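Local coordinates for glucose-6-phosphate isomerase (Chlamydia trachomatis D/UW-3/CX, PDB 6OTU), which catalyses the reversible isomerization of glucose 6-phosphate to fructose 6-phosphate, at residues I336-G341 and A428-Q433; Q227-K232 and E238-V243; T109-W114 and S271-V276. One frame throughout, in Å; residues are numbered along the deposited sequence.

Contact 1 (I336-G341 and A428-Q433); sequences IPYSTG and ANLVAQ
Tyr338 lays its ring against Leu430, on a helix that passes beside the end of strand 332-337. Following the tyrosine outward from its backbone, CB is the first atom to meet the leucine, at the tip of the CD1 branch. At the ring root, CG touches the same methyl, and Tyr338 CD1 comes to 3.7 Å from Leu430 CD1. Across the middle of the ring the partner changes to Leu430 CB, 3.6 Å from the centroid of the Tyr338 ring and only 3° off its normal, an almost ideal CH-pi contact. Farther along, Tyr338 CE2 approaches the helix backbone, 3.6 Å from Leu430 N, while CZ lies over Leu430 CA. The leucine can follow the ring in this way because its CG stands anti to the backbone N (chi1 -176°), which runs the side chain back along the tyrosine toward CB. An extended apolar side chain suits the place: CB, CG and CD1 lie along the ring with no polar group to bury.

Tyr338 OH touches the CG methylene of Gln433 (4.1 Å), but its polar partner is Gln385 OE1. Asn429 OD1 accepts from NE2 of Gln385, so both ends of that amide are bonded, which would favour one flip of it; Asn429 ND2 donates to Lys425 O. Gln433 in turn bonds to His393. The result is a helix packed on the strand ends of the mixed sheet in this SIS-type alpha/beta fold, next to the loop that carries His386, an active-site residue.

Contact 2 (Q227-K232 and E238-V243); sequences QAYQNK and EHFVAV
Tyr229 turns its CG away from its own carbonyl carbon and beside its backbone N (chi1 -87°), and His239 and Phe240 make the same choice, so that a tyrosine from the helix meets two consecutive rings from the other segment. Both partners come from the same side of the tyrosine plane but use different parts of the ring, His239 near CE2 and CZ, Phe240 near CD1 and CE1. Tyr229 CE2 sits over a face of the imidazole, offset toward its rim and 3.3 Å from His239 CG. These two planes are inclined at 38° with centroids 4.7 Å apart, an oblique pairing. Phe240 presents its edge, formed by CE1 and CZ, toward the tyrosine face; Phe240 CE1 is 3.7 Å from Tyr229 CD1. Here the planes stand at 66°, and the geometry is offset edge-to-face.

This aromatic cluster packs the helix of a beta-alpha-beta unit against the strand that follows it: strand 204-209 leads through helix 216-231 to strand 240-245, next to it in the parallel sheet. The rings fill the angle between the last turn of the helix and the beginning of the second strand, with Val206 of the first strand touching both Tyr229 and Phe240.

Residue choice follows from the surroundings. Histidine and tyrosine bring polar groups as well as flat surfaces: His239 ND1 donates to the backbone O of Thr204, and Tyr229 OH makes a weak bond to the same oxygen, tying both rings to the start of the first strand. Phenylalanine, purely apolar, lends its ring to a cation-pi interaction with Arg226, three residues before Tyr229 on helix 216-231.

Contact 3 (T109-W114 and S271-V276); sequences TATRAW and SATSMV
Thr273 OG1 gives its proton to Thr111 OG1, 2.8 Å away, and at the same time takes a hydrogen bond from Arg112. Arg112 NH1 lies 2.9 Å from Thr273 OG1, with an N-H...O angle of 150° and the hydroxyl close to the guanidinium plane. Thr111 OG1 passes the relay on, since its own proton goes to the carbonyl of His108. Each hydroxyl thus both donates and accepts, as this chain of bonds requires, while the apolar part of Thr273 packs on Leu473, Phe293 and Leu294. The arginine at the head of the chain would be expected to strengthen the bond that follows it. The other nitrogens of Arg112 are also engaged: NE in a salt bridge with Asp301, NH2 in one with Glu477. These two carboxylates probably balance its buried charge.

Backbone groups are served by water. One molecule donates to Thr111 O at 2.8 Å and to Thr273 O at 2.6 Å, bridging the segments; a second accepts from Thr273 N at 3.1 Å and, weakly, from Arg112 NH1.

Thr273 belongs to a type I turn from Ser271 to Ser274. Ser271 O accepts twice, from Ser274 N and from Ser274 OG at 2.6 Å, the latter on a lone pair. Ser274 OG, the N-cap side chain of helix 275-285, accepts a hydrogen bond from Val276 N at 3.3 Å. Around this polar knot, Thr273 and Arg112 both pack between helices 466-487 and 287-303, while Thr111 and Met275 rest on helix 122-148.

Contacts 2 and 3 meet directly: Val243 CG1, on strand 240-245, lies 3.8 Å from Met275 C at the start of helix 275-285, so the parallel sheet and the capped helix pack together although the contact centres are 27 Å apart. Contact 1 belongs to the mixed sheet, across the chain's centre from contact 3 and about 29 Å from it between centres. Neither touches the substrate; the side chains of Ser274 and Gln433 each lie about 10 Å from a bound glucose-6-phosphate, and the side chain of Asn429 is about 7 Å from that of His386. Gln433 also packs on Gly500 of the second subunit. Contacts 2 and 3 both lie away from the annotated sites.

Contact 1 (I336-G341 and A428-Q433)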
loop_
_atom_site.group_PDB
_atom_site.type_symbol
_atom_site.label_atom_id
_atom_site.label_comp_id
_atom_site.label_asym_id
_atom_site.label_seq_id
_atom_site.Cartn_x
_atom_site.Cartn_y
_atom_site.Cartn_z
ATOM N N ILE A 336 -8.072 -1.732 6.846
ATOM C CA ILE A 336 -7.126 -1.511 7.943
ATOM C C ILE A 336 -7.051 -2.738 8.845
ATOM O O ILE A 336 -7.815 -2.838 9.813
ATOM C CB ILE A 336 -7.511 -0.267 8.768
ATOM C CG1 ILE A 336 -7.640 0.975 7.871
ATOM C CG2 ILE A 336 -6.521 -0.040 9.909
ATOM C CD1 ILE A 336 -6.335 1.393 7.166
ATOM N N PRO A 337 -6.166 -3.697 8.575
ATOM C CA PRO A 337 -6.069 -4.882 9.457
ATOM C C PRO A 337 -5.215 -4.601 10.700
ATOM O O PRO A 337 -4.082 -4.117 10.607
ATOM C CB PRO A 337 -5.430 -5.958 8.557
ATOM C CG PRO A 337 -5.242 -5.277 7.136
ATOM C CD PRO A 337 -5.316 -3.795 7.369
ATOM N N TYR A 338 -5.776 -4.886 11.878
ATOM C CA TYR A 338 -5.019 -4.803 13.135
ATOM C C TYR A 338 -4.385 -6.165 13.390
ATOM O O TYR A 338 -4.741 -6.901 14.307
ATOM C CB TYR A 338 -5.910 -4.355 14.293
ATOM C CG TYR A 338 -6.065 -2.841 14.358
ATOM C CD1 TYR A 338 -6.670 -2.155 13.311
ATOM C CD2 TYR A 338 -5.586 -2.097 15.447
ATOM C CE1 TYR A 338 -6.813 -0.793 13.341
ATOM C CE2 TYR A 338 -5.719 -0.708 15.480
ATOM C CZ TYR A 338 -6.338 -0.060 14.418
ATOM O OH TYR A 338 -6.490 1.319 14.392
ATOM N N SER A 339 -3.426 -6.492 12.523
ATOM C CA SER A 339 -2.964 -7.869 12.359
ATOM C C SER A 339 -1.673 -7.933 11.564
ATOM O O SER A 339 -1.685 -7.697 10.351
ATOM C CB SER A 339 -4.032 -8.716 11.656
ATOM O OG SER A 339 -3.658 -10.085 11.624
ATOM N N THR A 340 -0.563 -8.257 12.241
ATOM C CA THR A 340 0.717 -8.376 11.549
ATOM C C THR A 340 0.640 -9.444 10.456
ATOM O O THR A 340 1.136 -9.244 9.342
ATOM C CB THR A 340 1.833 -8.678 12.565
ATOM O OG1 THR A 340 2.060 -7.530 13.395
ATOM C CG2 THR A 340 3.147 -9.039 11.872
ATOM N N GLY A 341 -0.048 -10.554 10.738
ATOM C CA GLY A 341 -0.196 -11.609 9.750
ATOM C C GLY A 341 -0.870 -11.152 8.469
ATOM O O GLY A 341 -0.590 -11.686 7.398
ATOM N N ALA A 428 -8.464 -2.757 21.406
ATOM C CA ALA A 428 -9.080 -1.562 21.977
ATOM C C ALA A 428 -8.777 -0.328 21.142
ATOM O O ALA A 428 -9.638 0.541 20.969
ATOM C CB ALA A 428 -8.586 -1.359 23.412
ATOM N N ASN A 429 -7.547 -0.226 20.641
ATOM C CA ASN A 429 -7.183 0.870 19.745
ATOM C C ASN A 429 -8.075 0.893 18.504
ATOM O O ASN A 429 -8.538 1.960 18.089
ATOM C CB ASN A 429 -5.715 0.745 19.335
ATOM C CG ASN A 429 -4.774 1.570 20.210
ATOM O OD1 ASN A 429 -4.442 2.716 19.889
ATOM N ND2 ASN A 429 -4.303 0.970 21.296
ATOM N N LEU A 430 -8.315 -0.276 17.892
ATOM C CA LEU A 430 -9.210 -0.346 16.735
ATOM C C LEU A 430 -10.593 0.198 17.086
ATOM O O LEU A 430 -11.132 1.067 16.388
ATOM C CB LEU A 430 -9.293 -1.795 16.227
ATOM C CG LEU A 430 -10.078 -2.215 14.971
ATOM C CD1 LEU A 430 -9.766 -3.674 14.592
ATOM C CD2 LEU A 430 -11.612 -2.017 15.067
ATOM N N VAL A 431 -11.183 -0.310 18.171
ATOM C CA VAL A 431 -12.509 0.138 18.600
ATOM C C VAL A 431 -12.516 1.646 18.842
ATOM O O VAL A 431 -13.409 2.365 18.380
ATOM C CB VAL A 431 -12.948 -0.633 19.861
ATOM C CG1 VAL A 431 -14.161 0.019 20.487
ATOM C CG2 VAL A 431 -13.209 -2.129 19.533
ATOM N N ALA A 432 -11.517 2.148 19.573
ATOM C CA ALA A 432 -11.508 3.568 19.913
ATOM C C ALA A 432 -11.463 4.440 18.664
ATOM O O ALA A 432 -12.077 5.515 18.634
ATOM C CB ALA A 432 -10.333 3.899 20.827
ATOM N N GLN A 433 -10.762 3.984 17.616
ATOM C CA GLN A 433 -10.571 4.801 16.418
ATOM C C GLN A 433 -11.825 4.832 15.554
ATOM O O GLN A 433 -12.199 5.889 15.029
ATOM C CB GLN A 433 -9.371 4.286 15.617
ATOM C CG GLN A 433 -8.044 4.561 16.294
ATOM C CD GLN A 433 -7.396 5.866 15.820
ATOM O OE1 GLN A 433 -7.910 6.540 14.919
ATOM N NE2 GLN A 433 -6.265 6.230 16.439
#

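Contact 2 (Q227-K232 and E238-V243)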
loop_
_atom_site.group_PDB
_atom_site.type_symbol
_atom_site.label_atom_id
_atom_site.label_comp_id
_atom_site.label_asym_id
_atom_site.label_seq_id
_atom_site.Cartn_x
_atom_site.Cartn_y
_atom_site.Cartn_z
ATOM N N GLN A 227 19.513 -20.690 -15.281
ATOM C CA GLN A 227 20.929 -20.415 -15.512
ATOM C C GLN A 227 21.727 -20.505 -14.223
ATOM O O GLN A 227 22.864 -20.991 -14.228
ATOM C CB GLN A 227 21.109 -19.042 -16.155
ATOM C CG GLN A 227 20.251 -18.841 -17.386
ATOM C CD GLN A 227 20.995 -18.242 -18.550
ATOM O OE1 GLN A 227 20.738 -17.103 -18.948
ATOM N NE2 GLN A 227 21.919 -19.011 -19.115
ATOM N N ALA A 228 21.148 -20.048 -13.107
ATOM C CA ALA A 228 21.863 -20.100 -11.838
ATOM C C ALA A 228 22.122 -21.544 -11.414
ATOM O O ALA A 228 23.226 -21.865 -10.955
ATOM C CB ALA A 228 21.094 -19.322 -10.761
ATOM N N TYR A 229 21.128 -22.432 -11.577
ATOM C CA TYR A 229 21.350 -23.856 -11.311
ATOM C C TYR A 229 22.445 -24.419 -12.206
ATOM O O TYR A 229 23.362 -25.105 -11.736
ATOM C CB TYR A 229 20.060 -24.647 -11.509
ATOM C CG TYR A 229 19.202 -24.682 -10.273
ATOM C CD1 TYR A 229 18.279 -23.676 -10.027
ATOM C CD2 TYR A 229 19.329 -25.704 -9.339
ATOM C CE1 TYR A 229 17.493 -23.689 -8.900
ATOM C CE2 TYR A 229 18.540 -25.728 -8.197
ATOM C CZ TYR A 229 17.626 -24.716 -7.992
ATOM O OH TYR A 229 16.844 -24.706 -6.872
ATOM N N GLN A 230 22.369 -24.126 -13.503
ATOM C CA GLN A 230 23.358 -24.629 -14.443
ATOM C C GLN A 230 24.746 -24.075 -14.151
ATOM O O GLN A 230 25.736 -24.793 -14.310
ATOM C CB GLN A 230 22.929 -24.294 -15.867
ATOM C CG GLN A 230 23.796 -24.927 -16.934
ATOM C CD GLN A 230 24.310 -23.914 -17.932
ATOM O OE1 GLN A 230 23.533 -23.277 -18.650
ATOM N NE2 GLN A 230 25.630 -23.749 -17.976
ATOM N N ASN A 231 24.838 -22.820 -13.703
ATOM C CA ASN A 231 26.136 -22.258 -13.327
ATOM C C ASN A 231 26.716 -22.962 -12.105
ATOM O O ASN A 231 27.911 -23.268 -12.067
ATOM C CB ASN A 231 26.008 -20.759 -13.064
ATOM C CG ASN A 231 25.628 -19.983 -14.305
ATOM O OD1 ASN A 231 25.712 -20.493 -15.423
ATOM N ND2 ASN A 231 25.191 -18.739 -14.111
ATOM N N LYS A 232 25.896 -23.215 -11.086
ATOM C CA LYS A 232 26.383 -24.024 -9.974
ATOM C C LYS A 232 26.541 -25.500 -10.344
ATOM O O LYS A 232 26.973 -26.294 -9.502
ATOM C CB LYS A 232 25.458 -23.872 -8.762
ATOM N N GLU A 238 15.175 -31.346 -11.810
ATOM C CA GLU A 238 14.837 -31.926 -10.511
ATOM C C GLU A 238 14.319 -30.887 -9.511
ATOM O O GLU A 238 13.713 -31.263 -8.500
ATOM C CB GLU A 238 16.059 -32.650 -9.930
ATOM N N HIS A 239 14.522 -29.591 -9.772
ATOM C CA HIS A 239 14.190 -28.535 -8.819
ATOM C C HIS A 239 13.023 -27.638 -9.238
ATOM O O HIS A 239 12.618 -26.774 -8.442
ATOM C CB HIS A 239 15.421 -27.658 -8.555
ATOM C CG HIS A 239 16.546 -28.385 -7.890
ATOM N ND1 HIS A 239 16.732 -28.376 -6.525
ATOM C CD2 HIS A 239 17.544 -29.144 -8.402
ATOM C CE1 HIS A 239 17.799 -29.096 -6.224
ATOM N NE2 HIS A 239 18.311 -29.572 -7.345
ATOM N N PHE A 240 12.468 -27.807 -10.443
ATOM C CA PHE A 240 11.450 -26.897 -10.967
ATOM C C PHE A 240 10.096 -27.588 -11.066
ATOM O O PHE A 240 9.982 -28.675 -11.645
ATOM C CB PHE A 240 11.868 -26.333 -12.322
ATOM C CG PHE A 240 12.993 -25.352 -12.223
ATOM C CD1 PHE A 240 14.291 -25.790 -11.992
ATOM C CD2 PHE A 240 12.753 -23.993 -12.314
ATOM C CE1 PHE A 240 15.328 -24.888 -11.867
ATOM C CE2 PHE A 240 13.803 -23.077 -12.204
ATOM C CZ PHE A 240 15.082 -23.527 -11.977
ATOM N N VAL A 241 9.083 -26.949 -10.486
ATOM C CA VAL A 241 7.698 -27.399 -10.513
ATOM C C VAL A 241 6.891 -26.342 -11.251
ATOM O O VAL A 241 7.141 -25.141 -11.090
ATOM C CB VAL A 241 7.158 -27.624 -9.080
ATOM C CG1 VAL A 241 5.628 -27.553 -9.031
ATOM C CG2 VAL A 241 7.658 -28.958 -8.529
ATOM N N ALA A 242 5.946 -26.778 -12.084
ATOM C CA ALA A 242 5.068 -25.842 -12.771
ATOM C C ALA A 242 3.640 -25.929 -12.235
ATOM O O ALA A 242 3.159 -26.994 -11.826
ATOM C CB ALA A 242 5.077 -26.069 -14.284
ATOM N N VAL A 243 2.988 -24.770 -12.211
ATOM C CA VAL A 243 1.569 -24.633 -11.921
ATOM C C VAL A 243 1.016 -23.780 -13.050
ATOM O O VAL A 243 1.389 -22.612 -13.184
ATOM C CB VAL A 243 1.309 -23.985 -10.552
ATOM C CG1 VAL A 243 -0.184 -23.861 -10.268
ATOM C CG2 VAL A 243 1.987 -24.790 -9.454
#

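Contact 3 (T109-W114 and S271-V276)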
loop_
_atom_site.group_PDB
_atom_site.type_symbol
_atom_site.label_atom_id
_atom_site.label_comp_id
_atom_site.label_asym_id
_atom_site.label_seq_id
_atom_site.Cartn_x
_atom_site.Cartn_y
_atom_site.Cartn_z
ATOM N N THR A 109 -14.913 -20.885 -6.864
ATOM C CA THR A 109 -15.582 -21.573 -5.752
ATOM C C THR A 109 -15.507 -23.095 -5.888
ATOM O O THR A 109 -15.463 -23.813 -4.879
ATOM C CB THR A 109 -17.053 -21.138 -5.620
ATOM O OG1 THR A 109 -17.760 -21.358 -6.844
ATOM C CG2 THR A 109 -17.164 -19.668 -5.218
ATOM N N ALA A 110 -15.491 -23.610 -7.118
ATOM C CA ALA A 110 -15.452 -25.052 -7.292
ATOM C C ALA A 110 -14.096 -25.649 -6.902
ATOM O O ALA A 110 -14.019 -26.859 -6.650
ATOM C CB ALA A 110 -15.820 -25.409 -8.733
ATOM N N THR A 111 -13.034 -24.835 -6.813
ATOM C CA THR A 111 -11.734 -25.368 -6.403
ATOM C C THR A 111 -11.683 -25.749 -4.928
ATOM O O THR A 111 -10.750 -26.455 -4.523
ATOM C CB THR A 111 -10.603 -24.377 -6.696
ATOM O OG1 THR A 111 -10.763 -23.200 -5.897
ATOM C CG2 THR A 111 -10.602 -23.996 -8.155
ATOM N N ARG A 112 -12.654 -25.298 -4.115
ATOM C CA ARG A 112 -12.771 -25.744 -2.732
ATOM C C ARG A 112 -14.117 -26.385 -2.407
ATOM O O ARG A 112 -14.273 -26.924 -1.302
ATOM C CB ARG A 112 -12.511 -24.577 -1.754
ATOM C CG ARG A 112 -13.495 -23.384 -1.840
ATOM C CD ARG A 112 -12.973 -22.279 -2.786
ATOM N NE ARG A 112 -13.675 -21.008 -2.596
ATOM C CZ ARG A 112 -13.211 -19.812 -2.969
ATOM N NH1 ARG A 112 -12.033 -19.687 -3.585
ATOM N NH2 ARG A 112 -13.947 -18.727 -2.745
ATOM N N ALA A 113 -15.085 -26.347 -3.330
ATOM C CA ALA A 113 -16.413 -26.893 -3.050
ATOM C C ALA A 113 -16.354 -28.367 -2.647
ATOM O O ALA A 113 -17.229 -28.848 -1.914
ATOM C CB ALA A 113 -17.324 -26.696 -4.270
ATOM N N TRP A 114 -15.322 -29.092 -3.088
ATOM C CA TRP A 114 -15.273 -30.532 -2.872
ATOM C C TRP A 114 -14.984 -30.918 -1.430
ATOM O O TRP A 114 -15.084 -32.107 -1.116
ATOM C CB TRP A 114 -14.225 -31.178 -3.773
ATOM C CG TRP A 114 -12.825 -30.727 -3.479
ATOM C CD1 TRP A 114 -12.178 -29.644 -4.023
ATOM C CD2 TRP A 114 -11.892 -31.342 -2.577
ATOM N NE1 TRP A 114 -10.909 -29.542 -3.500
ATOM C CE2 TRP A 114 -10.701 -30.576 -2.622
ATOM C CE3 TRP A 114 -11.941 -32.465 -1.743
ATOM C CZ2 TRP A 114 -9.570 -30.900 -1.855
ATOM C CZ3 TRP A 114 -10.812 -32.786 -0.974
ATOM C CH2 TRP A 114 -9.648 -32.006 -1.044
ATOM N N SER A 271 -7.355 -17.220 -7.548
ATOM C CA SER A 271 -6.768 -18.548 -7.694
ATOM C C SER A 271 -6.005 -19.035 -6.460
ATOM O O SER A 271 -5.428 -20.130 -6.498
ATOM C CB SER A 271 -5.854 -18.573 -8.927
ATOM O OG SER A 271 -4.687 -17.812 -8.699
ATOM N N ALA A 272 -5.999 -18.267 -5.366
ATOM C CA ALA A 272 -5.234 -18.663 -4.185
ATOM C C ALA A 272 -5.704 -19.997 -3.601
ATOM O O ALA A 272 -4.904 -20.701 -2.981
ATOM C CB ALA A 272 -5.295 -17.570 -3.118
ATOM N N THR A 273 -6.977 -20.372 -3.781
ATOM C CA THR A 273 -7.451 -21.671 -3.298
ATOM C C THR A 273 -7.212 -22.810 -4.290
ATOM O O THR A 273 -7.539 -23.962 -3.974
ATOM C CB THR A 273 -8.945 -21.641 -2.971
ATOM O OG1 THR A 273 -9.687 -21.331 -4.160
ATOM C CG2 THR A 273 -9.259 -20.641 -1.873
ATOM N N SER A 274 -6.691 -22.516 -5.482
ATOM C CA SER A 274 -6.313 -23.551 -6.429
ATOM C C SER A 274 -4.873 -23.971 -6.130
ATOM O O SER A 274 -4.296 -23.604 -5.102
ATOM C CB SER A 274 -6.478 -23.060 -7.869
ATOM O OG SER A 274 -5.489 -22.103 -8.208
ATOM N N MET A 275 -4.261 -24.735 -7.037
ATOM C CA MET A 275 -2.862 -25.089 -6.845
ATOM C C MET A 275 -1.923 -23.881 -6.918
ATOM O O MET A 275 -0.753 -24.013 -6.538
ATOM C CB MET A 275 -2.452 -26.139 -7.872
ATOM C CG MET A 275 -3.246 -27.452 -7.773
ATOM S SD MET A 275 -3.240 -28.210 -6.124
ATOM C CE MET A 275 -1.493 -28.337 -5.861
ATOM N N VAL A 276 -2.402 -22.723 -7.397
ATOM C CA VAL A 276 -1.614 -21.493 -7.353
ATOM C C VAL A 276 -1.167 -21.190 -5.922
ATOM O O VAL A 276 -0.005 -20.827 -5.677
ATOM C CB VAL A 276 -2.417 -20.323 -7.951
ATOM C CG1 VAL A 276 -1.688 -18.984 -7.714
ATOM C CG2 VAL A 276 -2.661 -20.562 -9.423
HETATM O O HOH W 1 -7.955 -26.263 -5.020
HETATM O O HOH W 2 -9.204 -18.235 -4.226
#